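Local coordinates for protein transcriptional regulator (Vibrio vulnificus, PDB 4IVN) that binds N-acetylmannosamine 6-phosphate and probably represses transcription of the nan genes for sialic acid catabolism, at residues 169-183 with 196-210. Residues are numbered along the deposited sequence; the frame is centred on the assembly and turned at random.
Sequences ASRSSQGDLWFAVSS and LAYKRDIPVVSLTNI
Arg200 grips the carbonyl oxygen of Ser172 side-on. Its NE and NH2 each lie 2.8 Å from Ser172 O, and that oxygen sits in the guanidinium plane. NE arrives on a lone pair of Ser172 O, while NH2 comes from above the carbonyl plane. Ser170 O lies over one guanidinium face without a hydrogen bond.

Ala197 CB rests over the five-membered ring of Trp178, a CH-pi contact 3.9 Å from the ring centroid. Ile202 CG2 meets the same indole at its edge, 3.6 Å from Trp178 CD1. Ile202 CG1 stands anti to the carbonyl carbon (chi1 -59°), which leaves CG2 anti to the backbone N and at the indole edge. CD1, at the end of the CG1 branch, reaches the Ser173 backbone.

A chain of hydrogen bonds holds the indole edge. Trp178 NE1 donates to Ser172 OG in the ring plane, at 171°. Ser172 OG in turn donates to the anti lone pair of Asp176 OD2, which also accepts from Ser173 N within the type II turn 173-176. A Schellman motif with Asp201 at C-prime ends helix 188-199 and leads into Ile202.

Strands 176-181 and 204-208 run parallel. Their bonds alternate from Trp178 N to Pro203 O (3.0 Å) through to Ser182 N to Leu207 O. On the face with Phe179, Val205 CG1 packs 3.4 Å from Phe179 CE2; helix 114-126 covers this side.

These are neighbouring strands of the parallel SIS-domain sheet, joined by a beta-alpha-beta crossover through helix 188-199. Beyond the strand end, Asn209 N bonds Ser183 O at 3.1 Å. Ser182 OG and Ser183 N bind the sugar phosphate, and Lys240 bonds Ser183 OG. The backbone pairing thus probably helps to position the ligand-binding serines. At the other end, the Arg200 bonds join the loop before strand 176-181 to the residue following helix 188-199.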
loop_
_atom_site.group_PDB
_atom_site.type_symbol
_atom_site.label_atom_id
_atom_site.label_comp_id
_atom_site.label_asym_id
_atom_site.label_seq_id
_atom_site.Cartn_x
_atom_site.Cartn_y
_atom_site.Cartn_z
ATOM N N ALA A 169 21.461 -5.135 9.413
ATOM C CA ALA A 169 21.012 -5.835 10.645
ATOM C C ALA A 169 22.213 -6.419 11.362
ATOM O O ALA A 169 22.255 -6.448 12.598
ATOM C CB ALA A 169 20.007 -6.961 10.319
ATOM N N SER A 170 23.218 -6.873 10.598
ATOM C CA SER A 170 24.292 -7.620 11.261
ATOM C C SER A 170 25.171 -6.674 12.112
ATOM O O SER A 170 25.872 -7.149 12.965
ATOM C CB SER A 170 25.212 -8.402 10.290
ATOM O OG SER A 170 25.965 -7.423 9.665
ATOM N N ARG A 171 25.056 -5.366 11.905
ATOM C CA ARG A 171 25.879 -4.412 12.641
ATOM C C ARG A 171 24.976 -3.546 13.527
ATOM O O ARG A 171 25.364 -2.526 14.085
ATOM C CB ARG A 171 26.706 -3.539 11.686
ATOM C CG ARG A 171 27.703 -4.329 10.782
ATOM C CD ARG A 171 29.099 -4.522 11.476
ATOM N NE ARG A 171 29.043 -5.202 12.723
ATOM C CZ ARG A 171 29.887 -5.094 13.765
ATOM N NH1 ARG A 171 30.914 -4.250 13.815
ATOM N NH2 ARG A 171 29.652 -5.852 14.807
ATOM N N SER A 172 23.748 -3.950 13.638
ATOM C CA SER A 172 22.760 -3.215 14.362
ATOM C C SER A 172 23.113 -3.081 15.881
ATOM O O SER A 172 23.715 -4.023 16.471
ATOM C CB SER A 172 21.490 -3.994 14.265
ATOM O OG SER A 172 20.381 -3.144 14.534
ATOM N N SER A 173 22.777 -1.932 16.469
ATOM C CA SER A 173 23.307 -1.587 17.821
ATOM C C SER A 173 22.218 -0.873 18.598
ATOM O O SER A 173 21.162 -0.541 18.051
ATOM C CB SER A 173 24.518 -0.660 17.713
ATOM O OG SER A 173 24.128 0.623 17.213
ATOM N N GLN A 174 22.456 -0.730 19.907
ATOM C CA GLN A 174 21.511 -0.048 20.817
ATOM C C GLN A 174 20.935 1.214 20.248
ATOM O O GLN A 174 21.666 2.055 19.773
ATOM C CB GLN A 174 22.225 0.310 22.168
ATOM C CG GLN A 174 22.181 -0.831 23.159
ATOM C CD GLN A 174 20.766 -1.329 23.326
ATOM O OE1 GLN A 174 20.523 -2.536 23.272
ATOM N NE2 GLN A 174 19.809 -0.391 23.414
ATOM N N GLY A 175 19.615 1.315 20.284
ATOM C CA GLY A 175 18.884 2.445 19.773
ATOM C C GLY A 175 18.244 2.086 18.407
ATOM O O GLY A 175 17.393 2.818 17.895
ATOM N N ASP A 176 18.667 0.977 17.795
ATOM C CA ASP A 176 17.977 0.568 16.499
ATOM C C ASP A 176 16.686 -0.224 16.849
ATOM O O ASP A 176 16.631 -0.859 17.890
ATOM C CB ASP A 176 18.871 -0.366 15.640
ATOM C CG ASP A 176 20.128 0.301 15.199
ATOM O OD1 ASP A 176 20.116 1.561 15.228
ATOM O OD2 ASP A 176 21.109 -0.401 14.764
ATOM N N LEU A 177 15.739 -0.316 15.911
ATOM C CA LEU A 177 14.562 -1.182 16.016
ATOM C C LEU A 177 14.275 -1.673 14.563
ATOM O O LEU A 177 14.409 -0.906 13.592
ATOM C CB LEU A 177 13.342 -0.339 16.414
ATOM C CG LEU A 177 11.881 -0.885 16.280
ATOM C CD1 LEU A 177 11.754 -1.966 17.343
ATOM C CD2 LEU A 177 10.812 0.144 16.642
ATOM N N TRP A 178 13.896 -2.942 14.413
ATOM C CA TRP A 178 13.589 -3.521 13.061
ATOM C C TRP A 178 12.160 -3.956 12.944
ATOM O O TRP A 178 11.627 -4.542 13.871
ATOM C CB TRP A 178 14.421 -4.738 12.796
ATOM C CG TRP A 178 15.827 -4.287 12.638
ATOM C CD1 TRP A 178 16.784 -4.040 13.640
ATOM C CD2 TRP A 178 16.433 -3.940 11.417
ATOM N NE1 TRP A 178 17.941 -3.566 13.083
ATOM C CE2 TRP A 178 17.798 -3.486 11.737
ATOM C CE3 TRP A 178 16.021 -4.021 10.065
ATOM C CZ2 TRP A 178 18.707 -3.116 10.739
ATOM C CZ3 TRP A 178 16.932 -3.624 9.074
ATOM C CH2 TRP A 178 18.262 -3.207 9.409
ATOM N N PHE A 179 11.545 -3.703 11.780
ATOM C CA PHE A 179 10.265 -4.299 11.457
ATOM C C PHE A 179 10.441 -5.319 10.315
ATOM O O PHE A 179 11.072 -5.022 9.284
ATOM C CB PHE A 179 9.373 -3.202 10.955
ATOM C CG PHE A 179 8.732 -2.424 12.083
ATOM C CD1 PHE A 179 9.387 -1.331 12.609
ATOM C CD2 PHE A 179 7.517 -2.812 12.630
ATOM C CE1 PHE A 179 8.827 -0.570 13.629
ATOM C CE2 PHE A 179 6.968 -2.063 13.676
ATOM C CZ PHE A 179 7.646 -1.008 14.209
ATOM N N ALA A 180 9.939 -6.519 10.507
ATOM C CA ALA A 180 10.043 -7.597 9.492
ATOM C C ALA A 180 8.625 -7.684 8.984
ATOM O O ALA A 180 7.752 -8.059 9.750
ATOM C CB ALA A 180 10.497 -8.959 10.172
ATOM N N VAL A 181 8.395 -7.290 7.720
ATOM C CA VAL A 181 7.069 -7.339 7.103
ATOM C C VAL A 181 6.949 -8.522 6.165
ATOM O O VAL A 181 7.624 -8.598 5.134
ATOM C CB VAL A 181 6.766 -6.041 6.279
ATOM C CG1 VAL A 181 5.278 -6.041 5.784
ATOM C CG2 VAL A 181 7.112 -4.819 7.181
ATOM N N SER A 182 6.092 -9.462 6.514
ATOM C CA SER A 182 5.981 -10.753 5.784
ATOM C C SER A 182 4.614 -11.342 6.184
ATOM O O SER A 182 4.426 -11.599 7.362
ATOM C CB SER A 182 7.096 -11.689 6.251
ATOM O OG SER A 182 6.982 -12.971 5.637
ATOM N N SER A 183 3.722 -11.596 5.235
ATOM C CA SER A 183 2.413 -12.202 5.578
ATOM C C SER A 183 2.654 -13.606 6.091
ATOM O O SER A 183 1.984 -14.044 7.027
ATOM C CB SER A 183 1.533 -12.324 4.320
ATOM O OG SER A 183 0.852 -11.087 4.088
ATOM N N LEU A 196 19.225 -11.864 12.038
ATOM C CA LEU A 196 20.495 -11.228 12.434
ATOM C C LEU A 196 20.392 -10.131 13.528
ATOM O O LEU A 196 21.267 -10.089 14.457
ATOM C CB LEU A 196 21.156 -10.624 11.209
ATOM C CG LEU A 196 21.707 -11.781 10.280
ATOM C CD1 LEU A 196 21.929 -11.173 8.853
ATOM C CD2 LEU A 196 22.973 -12.450 10.879
ATOM N N ALA A 197 19.367 -9.281 13.433
ATOM C CA ALA A 197 19.087 -8.270 14.437
ATOM C C ALA A 197 18.621 -8.959 15.728
ATOM O O ALA A 197 19.115 -8.665 16.823
ATOM C CB ALA A 197 17.996 -7.324 13.949
ATOM N N TYR A 198 17.667 -9.873 15.590
ATOM C CA TYR A 198 17.201 -10.614 16.726
ATOM C C TYR A 198 18.340 -11.239 17.494
ATOM O O TYR A 198 18.376 -11.154 18.745
ATOM C CB TYR A 198 16.227 -11.676 16.296
ATOM C CG TYR A 198 15.522 -12.331 17.482
ATOM C CD1 TYR A 198 14.365 -11.726 18.036
ATOM C CD2 TYR A 198 15.982 -13.544 18.023
ATOM C CE1 TYR A 198 13.696 -12.304 19.107
ATOM C CE2 TYR A 198 15.322 -14.153 19.102
ATOM C CZ TYR A 198 14.171 -13.538 19.628
ATOM O OH TYR A 198 13.463 -14.095 20.666
ATOM N N LYS A 199 19.322 -11.795 16.797
ATOM C CA LYS A 199 20.454 -12.450 17.481
ATOM C C LYS A 199 21.440 -11.504 18.166
ATOM O O LYS A 199 22.187 -11.880 19.077
ATOM C CB LYS A 199 21.165 -13.476 16.588
ATOM C CG LYS A 199 20.262 -14.662 16.287
ATOM C CD LYS A 199 20.718 -15.445 15.047
ATOM C CE LYS A 199 19.580 -16.337 14.526
ATOM N NZ LYS A 199 20.037 -17.692 14.097
ATOM N N ARG A 200 21.388 -10.246 17.802
ATOM C CA ARG A 200 22.222 -9.276 18.469
ATOM C C ARG A 200 21.449 -8.515 19.541
ATOM O O ARG A 200 21.897 -7.437 19.920
ATOM C CB ARG A 200 22.696 -8.273 17.444
ATOM C CG ARG A 200 23.802 -8.837 16.608
ATOM C CD ARG A 200 24.017 -7.922 15.453
ATOM N NE ARG A 200 24.564 -6.626 15.888
ATOM C CZ ARG A 200 25.841 -6.433 16.213
ATOM N NH1 ARG A 200 26.725 -7.437 16.176
ATOM N NH2 ARG A 200 26.239 -5.226 16.546
ATOM N N ASP A 201 20.330 -9.066 20.003
ATOM C CA ASP A 201 19.470 -8.454 21.036
ATOM C C ASP A 201 18.911 -7.065 20.680
ATOM O O ASP A 201 18.695 -6.246 21.568
ATOM C CB ASP A 201 20.189 -8.424 22.392
ATOM C CG ASP A 201 20.743 -9.777 22.722
ATOM O OD1 ASP A 201 19.947 -10.733 22.700
ATOM O OD2 ASP A 201 21.970 -9.926 22.889
ATOM N N ILE A 202 18.659 -6.835 19.382
ATOM C CA ILE A 202 18.024 -5.583 18.935
ATOM C C ILE A 202 16.583 -5.936 18.737
ATOM O O ILE A 202 16.340 -7.005 18.198
ATOM C CB ILE A 202 18.673 -5.127 17.606
ATOM C CG1 ILE A 202 20.189 -4.914 17.840
ATOM C CG2 ILE A 202 17.932 -3.883 17.016
ATOM C CD1 ILE A 202 20.586 -4.058 19.052
ATOM N N PRO A 203 15.605 -5.132 19.231
ATOM C CA PRO A 203 14.223 -5.533 19.047
ATOM C C PRO A 203 13.751 -5.668 17.580
ATOM O O PRO A 203 14.150 -4.877 16.676
ATOM C CB PRO A 203 13.389 -4.407 19.750
ATOM C CG PRO A 203 14.326 -3.211 19.671
ATOM C CD PRO A 203 15.713 -3.808 19.879
ATOM N N VAL A 204 12.913 -6.676 17.357
ATOM C CA VAL A 204 12.374 -6.945 16.015
ATOM C C VAL A 204 10.905 -7.032 16.183
ATOM O O VAL A 204 10.471 -7.849 17.002
ATOM C CB VAL A 204 12.925 -8.285 15.440
ATOM C CG1 VAL A 204 12.259 -8.659 14.081
ATOM C CG2 VAL A 204 14.451 -8.246 15.294
ATOM N N VAL A 205 10.141 -6.295 15.398
ATOM C CA VAL A 205 8.643 -6.347 15.463
ATOM C C VAL A 205 8.185 -6.945 14.106
ATOM O O VAL A 205 8.558 -6.429 13.059
ATOM C CB VAL A 205 8.027 -4.925 15.584
ATOM C CG1 VAL A 205 6.476 -4.935 15.511
ATOM C CG2 VAL A 205 8.437 -4.302 16.956
ATOM N N SER A 206 7.382 -7.994 14.126
ATOM C CA SER A 206 6.921 -8.583 12.871
ATOM C C SER A 206 5.519 -8.128 12.574
ATOM O O SER A 206 4.676 -8.097 13.481
ATOM C CB SER A 206 6.906 -10.100 12.991
ATOM O OG SER A 206 8.257 -10.445 12.925
ATOM N N LEU A 207 5.288 -7.814 11.300
ATOM C CA LEU A 207 3.934 -7.510 10.849
ATOM C C LEU A 207 3.502 -8.552 9.860
ATOM O O LEU A 207 4.016 -8.549 8.750
ATOM C CB LEU A 207 3.904 -6.185 10.154
ATOM C CG LEU A 207 4.298 -4.929 10.928
ATOM C CD1 LEU A 207 3.924 -3.686 10.105
ATOM C CD2 LEU A 207 3.581 -4.848 12.301
ATOM N N THR A 208 2.576 -9.467 10.233
ATOM C CA THR A 208 2.324 -10.666 9.373
ATOM C C THR A 208 0.828 -10.861 9.325
ATOM O O THR A 208 0.066 -10.032 9.845
ATOM C CB THR A 208 2.827 -11.970 10.074
ATOM O OG1 THR A 208 1.984 -12.179 11.241
ATOM C CG2 THR A 208 4.169 -11.768 10.554
ATOM N N ASN A 209 0.406 -11.942 8.678
ATOM C CA ASN A 209 -1.001 -12.320 8.677
ATOM C C ASN A 209 -1.131 -13.748 9.178
ATOM O O ASN A 209 -2.100 -14.429 8.861
ATOM C CB ASN A 209 -1.560 -12.283 7.194
ATOM C CG ASN A 209 -1.593 -10.878 6.610
ATOM O OD1 ASN A 209 -2.674 -10.318 6.372
ATOM N ND2 ASN A 209 -0.453 -10.353 6.275
ATOM N N ILE A 210 -0.198 -14.179 10.029
ATOM C CA ILE A 210 -0.327 -15.485 10.614
ATOM C C ILE A 210 0.304 -15.475 12.032
ATOM O O ILE A 210 1.309 -14.822 12.257
ATOM C CB ILE A 210 0.251 -16.575 9.656
ATOM C CG1 ILE A 210 -0.238 -17.940 10.069
ATOM C CG2 ILE A 210 1.719 -16.513 9.569
ATOM C CD1 ILE A 210 -1.208 -18.490 9.056
#